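Local coordinates for protein N-acetyl-beta-D glucosaminidase (Rhizomucor miehei CAU432, PDB 4ZM6) that probably hydrolyses beta-N-acetylglucosaminides as a family 3 glycoside hydrolase and binds acetyl-CoA in a GCN5-related glucosamine N-acetyltransferase region, at residues Pro225-Val230 / Val264-Cys269; Gly93-Gly98 / Glu500-Ala505; Leu393-His398 / Gln440-Ala445. All coordinates share one frame; numbering follows the deposited sequence.

Overall arrangement
The three contacts sample different levels of an alpha/beta architecture, and all are largely buried. Contact 1 joins neighbouring parallel strands of the family 3 N-terminal domain and rests mainly on backbone hydrogen bonds. Contact 3 sets a helix on the face of a separate mixed sheet, over the strand next to its edge, through apolar contacts without hydrogen bonds. Contact 2 ties an N-terminal-domain loop to the helix that follows strand 494-497, a member of contact 3's sheet, and mixes proline-aromatic packing with one carboxylate bond. No two of them share an element. Contact 2 lies about 26 Å, centre to centre, from each of the others, whereas contacts 1 and 3 are about 46 Å apart.

Contact 1 of 3, residues Pro225-Val230 / Val264-Cys269; sequences PTSVMV and VIITDC
Two neighbouring parallel strands of the family 3 N-terminal domain meet here, with Ser227, Val228, Met229 and Val230 paired to Val264, Ile265, Ile266 and Thr267. The bonds run alternately in the two directions. Val228 N donates to Val264 O at 2.9 Å, Val228 O receives Ile266 N at 3.0 Å, and Val230 N returns to Ile266 O at 2.9 Å. A weak, long bond from Val264 N to Thr226 O starts the series. At the other end Asp268 N bonds to Val230 O at 3.2 Å, carrying the series one residue beyond Thr267.

The two strands belong to the beta-alpha-beta unit in which helix 251-258 connects them, within a domain of the TIM-barrel clan. Strand 178-181 flanks strand 227-230 on its other edge. Helix 251-258 packs on the face that carries Val228 and Ile265, Leu255 touching both. On that face CG2 of Val230 meets CG2 of Ile265 at 3.7 Å; chi1 of -49° turns the isoleucine CG1 beside the backbone N, which puts CG2 anti to that N and against the valine.

The opposite face presents Ser227, Met229, Val264 and Ile266. CB of Met229 lies 4.0 Å from CG2 of Ile266. The methionine chain runs out extended before bending at chi3, and its SD passes across Asp268, 3.7 Å from the aspartate CA. Ser227 brings its CB against Val264, while its OG is hydrogen-bonded to Ser177 OG and Thr176 O.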
ATOM      1  N   PRO A 225       2.738  11.235  15.787  1.00 58.54           N
ATOM      2  CA  PRO A 225       3.638  11.945  16.691  1.00 58.22           C
ATOM      3  C   PRO A 225       3.209  13.385  16.924  1.00 58.11           C
ATOM      4  O   PRO A 225       2.513  13.971  16.093  1.00 58.39           O
ATOM      5  CB  PRO A 225       4.982  11.886  15.967  1.00 57.70           C
ATOM      6  CG  PRO A 225       4.625  11.818  14.528  1.00 57.97           C
ATOM      7  CD  PRO A 225       3.318  11.085  14.441  1.00 58.27           C
ATOM      8  N   THR A 226       3.659  13.949  18.040  1.00 57.46           N
ATOM      9  CA  THR A 226       3.239  15.273  18.477  1.00 56.33           C
ATOM     10  C   THR A 226       4.220  16.340  18.016  1.00 55.11           C
ATOM     11  O   THR A 226       3.879  17.522  18.002  1.00 60.23           O
ATOM     12  CB  THR A 226       3.088  15.339  20.009  1.00 55.80           C
ATOM     13  OG1 THR A 226       4.235  14.756  20.642  1.00 55.59           O
ATOM     14  CG2 THR A 226       1.840  14.597  20.451  1.00 56.44           C
ATOM     15  N   SER A 227       5.434  15.923  17.651  1.00 51.97           N
ATOM     16  CA  SER A 227       6.404  16.815  17.025  1.00 52.07           C
ATOM     17  C   SER A 227       7.282  16.084  16.004  1.00 51.89           C
ATOM     18  O   SER A 227       7.385  14.854  16.012  1.00 51.08           O
ATOM     19  CB  SER A 227       7.284  17.489  18.085  1.00 51.84           C
ATOM     20  OG  SER A 227       8.376  16.666  18.456  1.00 50.58           O
ATOM     21  N   VAL A 228       7.904  16.864  15.125  1.00 52.35           N
ATOM     22  CA  VAL A 228       8.830  16.347  14.121  1.00 53.67           C
ATOM     23  C   VAL A 228      10.133  17.142  14.189  1.00 53.22           C
ATOM     24  O   VAL A 228      10.107  18.367  14.224  1.00 51.49           O
ATOM     25  CB  VAL A 228       8.239  16.471  12.702  1.00 54.90           C
ATOM     26  CG1 VAL A 228       9.256  16.046  11.647  1.00 55.37           C
ATOM     27  CG2 VAL A 228       6.966  15.643  12.580  1.00 55.31           C
ATOM     28  N   MET A 229      11.266  16.445  14.204  1.00 54.08           N
ATOM     29  CA  MET A 229      12.567  17.104  14.245  1.00 53.92           C
ATOM     30  C   MET A 229      13.250  17.083  12.874  1.00 55.48           C
ATOM     31  O   MET A 229      13.346  16.041  12.222  1.00 55.74           O
ATOM     32  CB  MET A 229      13.472  16.442  15.280  1.00 53.22           C
ATOM     33  CG  MET A 229      14.771  17.196  15.537  1.00 51.67           C
ATOM     34  SD  MET A 229      15.932  16.242  16.521  1.00 49.14           S
ATOM     35  CE  MET A 229      15.149  16.343  18.126  1.00 50.98           C
ATOM     36  N   VAL A 230      13.743  18.244  12.460  1.00 55.94           N
ATOM     37  CA  VAL A 230      14.450  18.382  11.199  1.00 57.25           C
ATOM     38  C   VAL A 230      15.954  18.387  11.465  1.00 58.91           C
ATOM     39  O   VAL A 230      16.485  19.320  12.069  1.00 60.62           O
ATOM     40  CB  VAL A 230      14.042  19.684  10.490  1.00 57.00           C
ATOM     41  CG1 VAL A 230      14.660  19.751   9.104  1.00 57.13           C
ATOM     42  CG2 VAL A 230      12.525  19.785  10.411  1.00 57.14           C
ATOM     43  N   VAL A 264       4.032  20.346  16.008  1.00 66.11           N
ATOM     44  CA  VAL A 264       5.240  21.136  16.278  1.00 67.00           C
ATOM     45  C   VAL A 264       6.420  20.667  15.430  1.00 66.44           C
ATOM     46  O   VAL A 264       6.708  19.473  15.358  1.00 67.56           O
ATOM     47  CB  VAL A 264       5.638  21.065  17.772  1.00 66.75           C
ATOM     48  CG1 VAL A 264       7.020  21.665  18.005  1.00 66.70           C
ATOM     49  CG2 VAL A 264       4.599  21.773  18.626  1.00 67.29           C
ATOM     50  N   ILE A 265       7.106  21.615  14.800  1.00 65.24           N
ATOM     51  CA  ILE A 265       8.361  21.333  14.112  1.00 62.63           C
ATOM     52  C   ILE A 265       9.502  21.945  14.919  1.00 63.37           C
ATOM     53  O   ILE A 265       9.455  23.123  15.274  1.00 65.21           O
ATOM     54  CB  ILE A 265       8.368  21.895  12.679  1.00 60.30           C
ATOM     55  CG1 ILE A 265       7.091  21.483  11.943  1.00 59.25           C
ATOM     56  CG2 ILE A 265       9.598  21.402  11.926  1.00 59.70           C
ATOM     57  CD1 ILE A 265       6.975  22.038  10.539  1.00 60.02           C
ATOM     58  N   ILE A 266      10.520  21.136  15.195  1.00 64.52           N
ATOM     59  CA  ILE A 266      11.677  21.542  15.999  1.00 64.85           C
ATOM     60  C   ILE A 266      12.964  21.171  15.252  1.00 65.13           C
ATOM     61  O   ILE A 266      12.946  20.284  14.397  1.00 65.74           O
ATOM     62  CB  ILE A 266      11.629  20.888  17.406  1.00 66.29           C
ATOM     63  CG1 ILE A 266      12.776  21.385  18.292  1.00 69.59           C
ATOM     64  CG2 ILE A 266      11.673  19.368  17.320  1.00 66.32           C
ATOM     65  CD1 ILE A 266      12.575  21.108  19.768  1.00 70.39           C
ATOM     66  N   THR A 267      14.068  21.858  15.548  1.00 64.66           N
ATOM     67  CA  THR A 267      15.360  21.539  14.928  1.00 64.38           C
ATOM     68  C   THR A 267      16.138  20.534  15.767  1.00 66.15           C
ATOM     69  O   THR A 267      15.857  20.341  16.952  1.00 63.88           O
ATOM     70  CB  THR A 267      16.269  22.781  14.758  1.00 64.43           C
ATOM     71  OG1 THR A 267      16.930  23.082  15.997  1.00 60.59           O
ATOM     72  CG2 THR A 267      15.472  24.000  14.270  1.00 63.91           C
ATOM     73  N   ASP A 268      17.128  19.906  15.140  1.00 68.28           N
ATOM     74  CA  ASP A 268      18.161  19.181  15.867  1.00 70.52           C
ATOM     75  C   ASP A 268      19.077  20.240  16.499  1.00 76.92           C
ATOM     76  O   ASP A 268      18.969  21.431  16.175  1.00 78.72           O
ATOM     77  CB  ASP A 268      18.931  18.255  14.912  1.00 68.68           C
ATOM     78  CG  ASP A 268      19.747  17.187  15.635  1.00 67.16           C
ATOM     79  OD1 ASP A 268      19.827  17.217  16.880  1.00 70.70           O
ATOM     80  OD2 ASP A 268      20.314  16.308  14.954  1.00 64.13           O
ATOM     81  N   CYS A 269      19.957  19.811  17.404  1.00 82.62           N
ATOM     82  CA  CYS A 269      20.878  20.719  18.107  1.00 88.67           C
ATOM     83  C   CYS A 269      21.562  21.708  17.158  1.00 86.42           C
ATOM     84  O   CYS A 269      22.314  21.304  16.262  1.00 83.63           O
ATOM     85  CB  CYS A 269      21.946  19.914  18.870  1.00 93.28           C
ATOM     86  SG  CYS A 269      22.839  20.837  20.149  1.00 95.83           S
TER

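Contact 2 of 3, residues Gly93-Gly98 / Glu500-Ala505; sequences GTYLPG and EYTPPA
An interdomain contact of mixed character brings Tyr95 against Thr502, Pro503 and Pro504, joining the loop ahead of helix 99-105 in the family 3 N-terminal domain to the start of helix 503-513, some 400 residues on. Pro503 sets its CD over the centre of the tyrosine ring, 4.0 Å from the centroid and 12° off the normal, a CH-pi contact. Pro504 crosses the root of the same side chain at about a right angle, its CG 3.6 Å from Tyr95 CB. At CD1 of Tyr95 the methyl CG2 of Thr502 approaches obliquely to 3.8 Å.

Beside this apolar patch lies the carboxylate of Glu500. Its OE2 accepts Gly98 N at 2.9 Å through the syn lone pair. Its OE1 takes the hydroxyl OG1 of Thr502 at 2.6 Å through the anti lone pair and is also bonded to Tyr368 OH of helix 357-368.

Gly98 and Thr502 are both N-cap residues, so one buried carboxylate touches the starts of two helices. Three bonds, one to OE2 and two to OE1, would limit its rotation, and the N-H of Gly98 with the hydroxyls of Thr502 and Tyr368 would probably help to keep it charged.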
ATOM      1  N   GLY A  93      17.937   4.173  35.085  1.00 71.12           N
ATOM      2  CA  GLY A  93      16.824   3.467  34.453  1.00 68.00           C
ATOM      3  C   GLY A  93      17.254   2.180  33.770  1.00 66.22           C
ATOM      4  O   GLY A  93      18.442   1.903  33.631  1.00 65.92           O
ATOM      5  N   THR A  94      16.277   1.396  33.329  1.00 63.78           N
ATOM      6  CA  THR A  94      16.537   0.072  32.778  1.00 62.30           C
ATOM      7  C   THR A  94      17.150   0.130  31.379  1.00 59.62           C
ATOM      8  O   THR A  94      16.819   1.008  30.589  1.00 60.07           O
ATOM      9  CB  THR A  94      15.233  -0.748  32.716  1.00 63.71           C
ATOM     10  OG1 THR A  94      14.588  -0.716  33.994  1.00 64.02           O
ATOM     11  CG2 THR A  94      15.512  -2.200  32.322  1.00 65.11           C
ATOM     12  N   TYR A  95      18.055  -0.803  31.093  1.00 57.25           N
ATOM     13  CA  TYR A  95      18.525  -1.041  29.728  1.00 55.69           C
ATOM     14  C   TYR A  95      17.463  -1.836  28.971  1.00 54.81           C
ATOM     15  O   TYR A  95      17.220  -3.003  29.277  1.00 55.44           O
ATOM     16  CB  TYR A  95      19.842  -1.835  29.713  1.00 56.03           C
ATOM     17  CG  TYR A  95      21.061  -1.048  30.132  1.00 55.35           C
ATOM     18  CD1 TYR A  95      21.657  -0.146  29.262  1.00 56.39           C
ATOM     19  CD2 TYR A  95      21.627  -1.212  31.395  1.00 54.20           C
ATOM     20  CE1 TYR A  95      22.773   0.584  29.637  1.00 57.14           C
ATOM     21  CE2 TYR A  95      22.742  -0.488  31.779  1.00 55.38           C
ATOM     22  CZ  TYR A  95      23.313   0.409  30.897  1.00 56.83           C
ATOM     23  OH  TYR A  95      24.422   1.139  31.266  1.00 58.26           O
ATOM     24  N   LEU A  96      16.826  -1.208  27.992  1.00 53.39           N
ATOM     25  CA  LEU A  96      15.916  -1.920  27.096  1.00 52.98           C
ATOM     26  C   LEU A  96      16.407  -1.758  25.658  1.00 51.02           C
ATOM     27  O   LEU A  96      17.058  -0.761  25.333  1.00 49.89           O
ATOM     28  CB  LEU A  96      14.482  -1.404  27.247  1.00 52.91           C
ATOM     29  CG  LEU A  96      13.855  -1.615  28.629  1.00 53.03           C
ATOM     30  CD1 LEU A  96      12.655  -0.697  28.817  1.00 53.70           C
ATOM     31  CD2 LEU A  96      13.470  -3.072  28.847  1.00 52.47           C
ATOM     32  N   PRO A  97      16.104  -2.741  24.792  1.00 50.54           N
ATOM     33  CA  PRO A  97      16.629  -2.770  23.422  1.00 50.74           C
ATOM     34  C   PRO A  97      16.474  -1.463  22.646  1.00 51.04           C
ATOM     35  O   PRO A  97      15.382  -0.900  22.592  1.00 52.07           O
ATOM     36  CB  PRO A  97      15.805  -3.870  22.761  1.00 50.42           C
ATOM     37  CG  PRO A  97      15.455  -4.788  23.874  1.00 50.77           C
ATOM     38  CD  PRO A  97      15.250  -3.910  25.073  1.00 50.63           C
ATOM     39  N   GLY A  98      17.575  -0.993  22.061  1.00 51.75           N
ATOM     40  CA  GLY A  98      17.558   0.148  21.151  1.00 51.06           C
ATOM     41  C   GLY A  98      17.020  -0.244  19.794  1.00 50.44           C
ATOM     42  O   GLY A  98      16.634  -1.392  19.575  1.00 53.17           O
ATOM     43  N   GLU A 500      24.106  -3.738  19.817  1.00 49.02           N
ATOM     44  CA  GLU A 500      24.413  -2.727  20.837  1.00 50.61           C
ATOM     45  C   GLU A 500      25.345  -3.316  21.888  1.00 51.60           C
ATOM     46  O   GLU A 500      25.351  -4.530  22.107  1.00 52.40           O
ATOM     47  CB  GLU A 500      23.144  -2.189  21.511  1.00 50.95           C
ATOM     48  CG  GLU A 500      22.324  -3.232  22.252  1.00 51.50           C
ATOM     49  CD  GLU A 500      21.014  -2.666  22.763  1.00 52.95           C
ATOM     50  OE1 GLU A 500      20.874  -2.510  23.997  1.00 53.47           O
ATOM     51  OE2 GLU A 500      20.135  -2.362  21.926  1.00 53.33           O
ATOM     52  N   TYR A 501      26.117  -2.450  22.541  1.00 52.29           N
ATOM     53  CA  TYR A 501      27.130  -2.894  23.499  1.00 53.54           C
ATOM     54  C   TYR A 501      26.688  -2.753  24.953  1.00 51.54           C
ATOM     55  O   TYR A 501      27.524  -2.684  25.859  1.00 51.68           O
ATOM     56  CB  TYR A 501      28.468  -2.172  23.268  1.00 55.84           C
ATOM     57  CG  TYR A 501      28.387  -0.662  23.181  1.00 58.45           C
ATOM     58  CD1 TYR A 501      27.799   0.094  24.191  1.00 62.98           C
ATOM     59  CD2 TYR A 501      28.917   0.011  22.093  1.00 59.62           C
ATOM     60  CE1 TYR A 501      27.733   1.475  24.106  1.00 65.41           C
ATOM     61  CE2 TYR A 501      28.857   1.388  22.001  1.00 62.51           C
ATOM     62  CZ  TYR A 501      28.265   2.115  23.010  1.00 64.34           C
ATOM     63  OH  TYR A 501      28.200   3.483  22.922  1.00 66.80           O
ATOM     64  N   THR A 502      25.377  -2.730  25.173  1.00 48.99           N
ATOM     65  CA  THR A 502      24.819  -2.690  26.520  1.00 46.02           C
ATOM     66  C   THR A 502      25.105  -4.007  27.263  1.00 45.28           C
ATOM     67  O   THR A 502      25.257  -5.058  26.632  1.00 43.93           O
ATOM     68  CB  THR A 502      23.298  -2.429  26.473  1.00 45.42           C
ATOM     69  OG1 THR A 502      22.652  -3.445  25.692  1.00 43.79           O
ATOM     70  CG2 THR A 502      23.003  -1.056  25.862  1.00 44.42           C
ATOM     71  N   PRO A 503      25.192  -3.960  28.606  1.00 46.15           N
ATOM     72  CA  PRO A 503      25.428  -5.196  29.379  1.00 46.22           C
ATOM     73  C   PRO A 503      24.451  -6.358  29.102  1.00 45.61           C
ATOM     74  O   PRO A 503      24.890  -7.504  28.969  1.00 47.58           O
ATOM     75  CB  PRO A 503      25.333  -4.734  30.840  1.00 45.65           C
ATOM     76  CG  PRO A 503      25.598  -3.269  30.810  1.00 46.17           C
ATOM     77  CD  PRO A 503      25.190  -2.756  29.459  1.00 45.96           C
ATOM     78  N   PRO A 504      23.139  -6.079  29.025  1.00 44.37           N
ATOM     79  CA  PRO A 504      22.244  -7.195  28.701  1.00 44.42           C
ATOM     80  C   PRO A 504      22.370  -7.742  27.269  1.00 44.17           C
ATOM     81  O   PRO A 504      22.102  -8.924  27.041  1.00 45.71           O
ATOM     82  CB  PRO A 504      20.845  -6.616  28.950  1.00 44.27           C
ATOM     83  CG  PRO A 504      21.012  -5.142  28.930  1.00 44.41           C
ATOM     84  CD  PRO A 504      22.395  -4.873  29.428  1.00 43.98           C
ATOM     85  N   ALA A 505      22.767  -6.904  26.317  1.00 42.98           N
ATOM     86  CA  ALA A 505      23.012  -7.377  24.957  1.00 43.77           C
ATOM     87  C   ALA A 505      24.230  -8.304  24.928  1.00 45.15           C
ATOM     88  O   ALA A 505      24.246  -9.302  24.198  1.00 46.48           O
ATOM     89  CB  ALA A 505      23.200  -6.210  24.003  1.00 43.50           C
TER

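Contact 3 of 3, residues Leu393-His398 / Gln440-Ala445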
ATOM      1  N   LEU A 393      40.566 -17.344  24.877  1.00 51.16           N
ATOM      2  CA  LEU A 393      41.129 -15.999  24.721  1.00 49.04           C
ATOM      3  C   LEU A 393      40.060 -15.024  24.235  1.00 47.68           C
ATOM      4  O   LEU A 393      39.551 -15.159  23.123  1.00 46.58           O
ATOM      5  CB  LEU A 393      42.292 -16.018  23.729  1.00 48.12           C
ATOM      6  CG  LEU A 393      43.006 -14.683  23.508  1.00 48.54           C
ATOM      7  CD1 LEU A 393      43.402 -14.029  24.826  1.00 48.70           C
ATOM      8  CD2 LEU A 393      44.224 -14.890  22.627  1.00 49.54           C
ATOM      9  N   PHE A 394      39.720 -14.049  25.072  1.00 45.75           N
ATOM     10  CA  PHE A 394      38.748 -13.032  24.700  1.00 46.35           C
ATOM     11  C   PHE A 394      39.468 -11.723  24.390  1.00 46.26           C
ATOM     12  O   PHE A 394      40.021 -11.086  25.286  1.00 44.32           O
ATOM     13  CB  PHE A 394      37.709 -12.838  25.813  1.00 46.82           C
ATOM     14  CG  PHE A 394      36.722 -11.722  25.551  1.00 45.21           C
ATOM     15  CD1 PHE A 394      36.096 -11.597  24.318  1.00 44.58           C
ATOM     16  CD2 PHE A 394      36.407 -10.811  26.549  1.00 45.94           C
ATOM     17  CE1 PHE A 394      35.186 -10.581  24.081  1.00 44.71           C
ATOM     18  CE2 PHE A 394      35.490  -9.793  26.320  1.00 46.82           C
ATOM     19  CZ  PHE A 394      34.881  -9.677  25.081  1.00 45.04           C
ATOM     20  N   LEU A 395      39.457 -11.343  23.114  1.00 47.84           N
ATOM     21  CA  LEU A 395      40.058 -10.095  22.651  1.00 47.83           C
ATOM     22  C   LEU A 395      38.952  -9.096  22.346  1.00 49.09           C
ATOM     23  O   LEU A 395      38.081  -9.378  21.527  1.00 49.61           O
ATOM     24  CB  LEU A 395      40.890 -10.346  21.394  1.00 47.18           C
ATOM     25  CG  LEU A 395      41.967 -11.426  21.514  1.00 47.09           C
ATOM     26  CD1 LEU A 395      42.736 -11.569  20.211  1.00 46.53           C
ATOM     27  CD2 LEU A 395      42.914 -11.115  22.664  1.00 48.09           C
ATOM     28  N   ALA A 396      38.986  -7.942  23.011  1.00 50.10           N
ATOM     29  CA  ALA A 396      37.993  -6.883  22.813  1.00 50.66           C
ATOM     30  C   ALA A 396      38.659  -5.619  22.286  1.00 52.39           C
ATOM     31  O   ALA A 396      39.741  -5.264  22.731  1.00 55.42           O
ATOM     32  CB  ALA A 396      37.288  -6.585  24.120  1.00 50.31           C
ATOM     33  N   ALA A 397      38.011  -4.939  21.346  1.00 54.60           N
ATOM     34  CA  ALA A 397      38.533  -3.688  20.783  1.00 55.88           C
ATOM     35  C   ALA A 397      38.392  -2.522  21.762  1.00 56.71           C
ATOM     36  O   ALA A 397      37.478  -2.503  22.582  1.00 56.37           O
ATOM     37  CB  ALA A 397      37.813  -3.361  19.484  1.00 56.03           C
ATOM     38  N   HIS A 398      39.302  -1.553  21.667  1.00 60.05           N
ATOM     39  CA  HIS A 398      39.229  -0.330  22.478  1.00 59.58           C
ATOM     40  C   HIS A 398      38.125   0.577  21.947  1.00 60.20           C
ATOM     41  O   HIS A 398      37.848   0.586  20.753  1.00 56.20           O
ATOM     42  CB  HIS A 398      40.568   0.424  22.472  1.00 57.87           C
ATOM     43  N   GLN A 440      51.029 -15.682  19.221  1.00 79.13           N
ATOM     44  CA  GLN A 440      51.312 -16.854  20.065  1.00 79.75           C
ATOM     45  C   GLN A 440      50.159 -17.235  20.997  1.00 74.88           C
ATOM     46  O   GLN A 440      49.910 -18.416  21.230  1.00 71.42           O
ATOM     47  CB  GLN A 440      52.596 -16.623  20.877  1.00 83.55           C
ATOM     48  CG  GLN A 440      53.031 -17.825  21.706  1.00 87.31           C
ATOM     49  CD  GLN A 440      54.476 -17.757  22.189  1.00 91.07           C
ATOM     50  OE1 GLN A 440      54.939 -18.648  22.905  1.00 93.47           O
ATOM     51  NE2 GLN A 440      55.193 -16.707  21.802  1.00 90.90           N
ATOM     52  N   LYS A 441      49.452 -16.236  21.514  1.00 73.59           N
ATOM     53  CA  LYS A 441      48.315 -16.481  22.403  1.00 73.36           C
ATOM     54  C   LYS A 441      47.154 -17.081  21.609  1.00 72.50           C
ATOM     55  O   LYS A 441      46.459 -17.980  22.087  1.00 73.59           O
ATOM     56  CB  LYS A 441      47.865 -15.191  23.101  1.00 72.63           C
ATOM     57  CG  LYS A 441      49.006 -14.270  23.519  1.00 73.61           C
ATOM     58  CD  LYS A 441      48.643 -13.378  24.698  1.00 74.02           C
ATOM     59  CE  LYS A 441      49.015 -14.013  26.028  1.00 73.62           C
ATOM     60  NZ  LYS A 441      49.059 -13.001  27.116  1.00 73.88           N
ATOM     61  N   ILE A 442      46.974 -16.588  20.388  1.00 69.81           N
ATOM     62  CA  ILE A 442      45.889 -17.018  19.512  1.00 69.12           C
ATOM     63  C   ILE A 442      46.030 -18.481  19.086  1.00 70.31           C
ATOM     64  O   ILE A 442      45.038 -19.211  19.039  1.00 73.86           O
ATOM     65  CB  ILE A 442      45.797 -16.109  18.266  1.00 67.93           C
ATOM     66  CG1 ILE A 442      45.458 -14.672  18.683  1.00 65.63           C
ATOM     67  CG2 ILE A 442      44.748 -16.627  17.284  1.00 68.76           C
ATOM     68  CD1 ILE A 442      45.886 -13.630  17.676  1.00 66.00           C
ATOM     69  N   GLN A 443      47.255 -18.908  18.796  1.00 72.62           N
ATOM     70  CA  GLN A 443      47.503 -20.288  18.344  1.00 75.39           C
ATOM     71  C   GLN A 443      47.385 -21.261  19.516  1.00 73.97           C
ATOM     72  O   GLN A 443      46.927 -22.388  19.352  1.00 72.08           O
ATOM     73  CB  GLN A 443      48.890 -20.455  17.693  1.00 80.24           C
ATOM     74  CG  GLN A 443      49.586 -19.169  17.257  1.00 83.76           C
ATOM     75  CD  GLN A 443      50.847 -19.389  16.438  1.00 87.47           C
ATOM     76  OE1 GLN A 443      51.597 -18.445  16.178  1.00 88.78           O
ATOM     77  NE2 GLN A 443      51.092 -20.632  16.030  1.00 88.88           N
ATOM     78  N   GLU A 444      47.806 -20.814  20.696  1.00 74.91           N
ATOM     79  CA  GLU A 444      47.826 -21.662  21.887  1.00 75.81           C
ATOM     80  C   GLU A 444      46.441 -21.870  22.496  1.00 72.46           C
ATOM     81  O   GLU A 444      46.140 -22.953  22.992  1.00 71.31           O
ATOM     82  CB  GLU A 444      48.793 -21.096  22.936  1.00 79.07           C
ATOM     83  CG  GLU A 444      50.258 -21.374  22.615  1.00 81.02           C
ATOM     84  CD  GLU A 444      51.231 -20.600  23.490  1.00 83.72           C
ATOM     85  OE1 GLU A 444      52.399 -20.449  23.071  1.00 84.45           O
ATOM     86  OE2 GLU A 444      50.838 -20.142  24.587  1.00 82.94           O
ATOM     87  N   ALA A 445      45.602 -20.838  22.459  1.00 71.05           N
ATOM     88  CA  ALA A 445      44.252 -20.930  23.023  1.00 67.71           C
ATOM     89  C   ALA A 445      43.423 -21.990  22.313  1.00 63.83           C
ATOM     90  O   ALA A 445      43.624 -22.264  21.132  1.00 63.70           O
ATOM     91  CB  ALA A 445      43.547 -19.585  22.944  1.00 67.36           C
TER
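Leu393 meets the helix first and gives most of the surface on its strand's side. Its CB lies 3.9 Å from CB of Ala445, the residue at which the chain leaves the helix. With CG anti to the backbone N (chi1 -178°), the branch is carried along the helix, where CD2 sits 3.7 Å from CB of Lys441 and 4.1 Å from CG1 of Ile442. The leucine and the lysine cross at about a right angle, and the lysine chain then bends at chi3 to lead its amine away from the leucine into a salt bridge with Glu427.

The next residue, Phe394, turns to the other side of the sheet, where its ring stacks on that of Phe415 from helix 413-422. The sheet thus has helices on both faces, as in the alpha/beta sandwich that commonly follows the N-terminal domain in family 3 enzymes. Helix 439-444 belongs to the crossover from strand 426-431 to strand 447-452, and strand 392-397 lies between those two, hydrogen-bonded to each. The helix passes over it at 138° between chain directions, the short axes 9.6 Å apart.

Two residues after Leu393, Leu395 faces the helix again, but more distantly: its CD1 comes within 4.4 Å of CG1 of Ile442. That isoleucine is also packed against Met464 and Leu471 of helix 459-471, the neighbour on the same face, and against Val448 of strand 447-452.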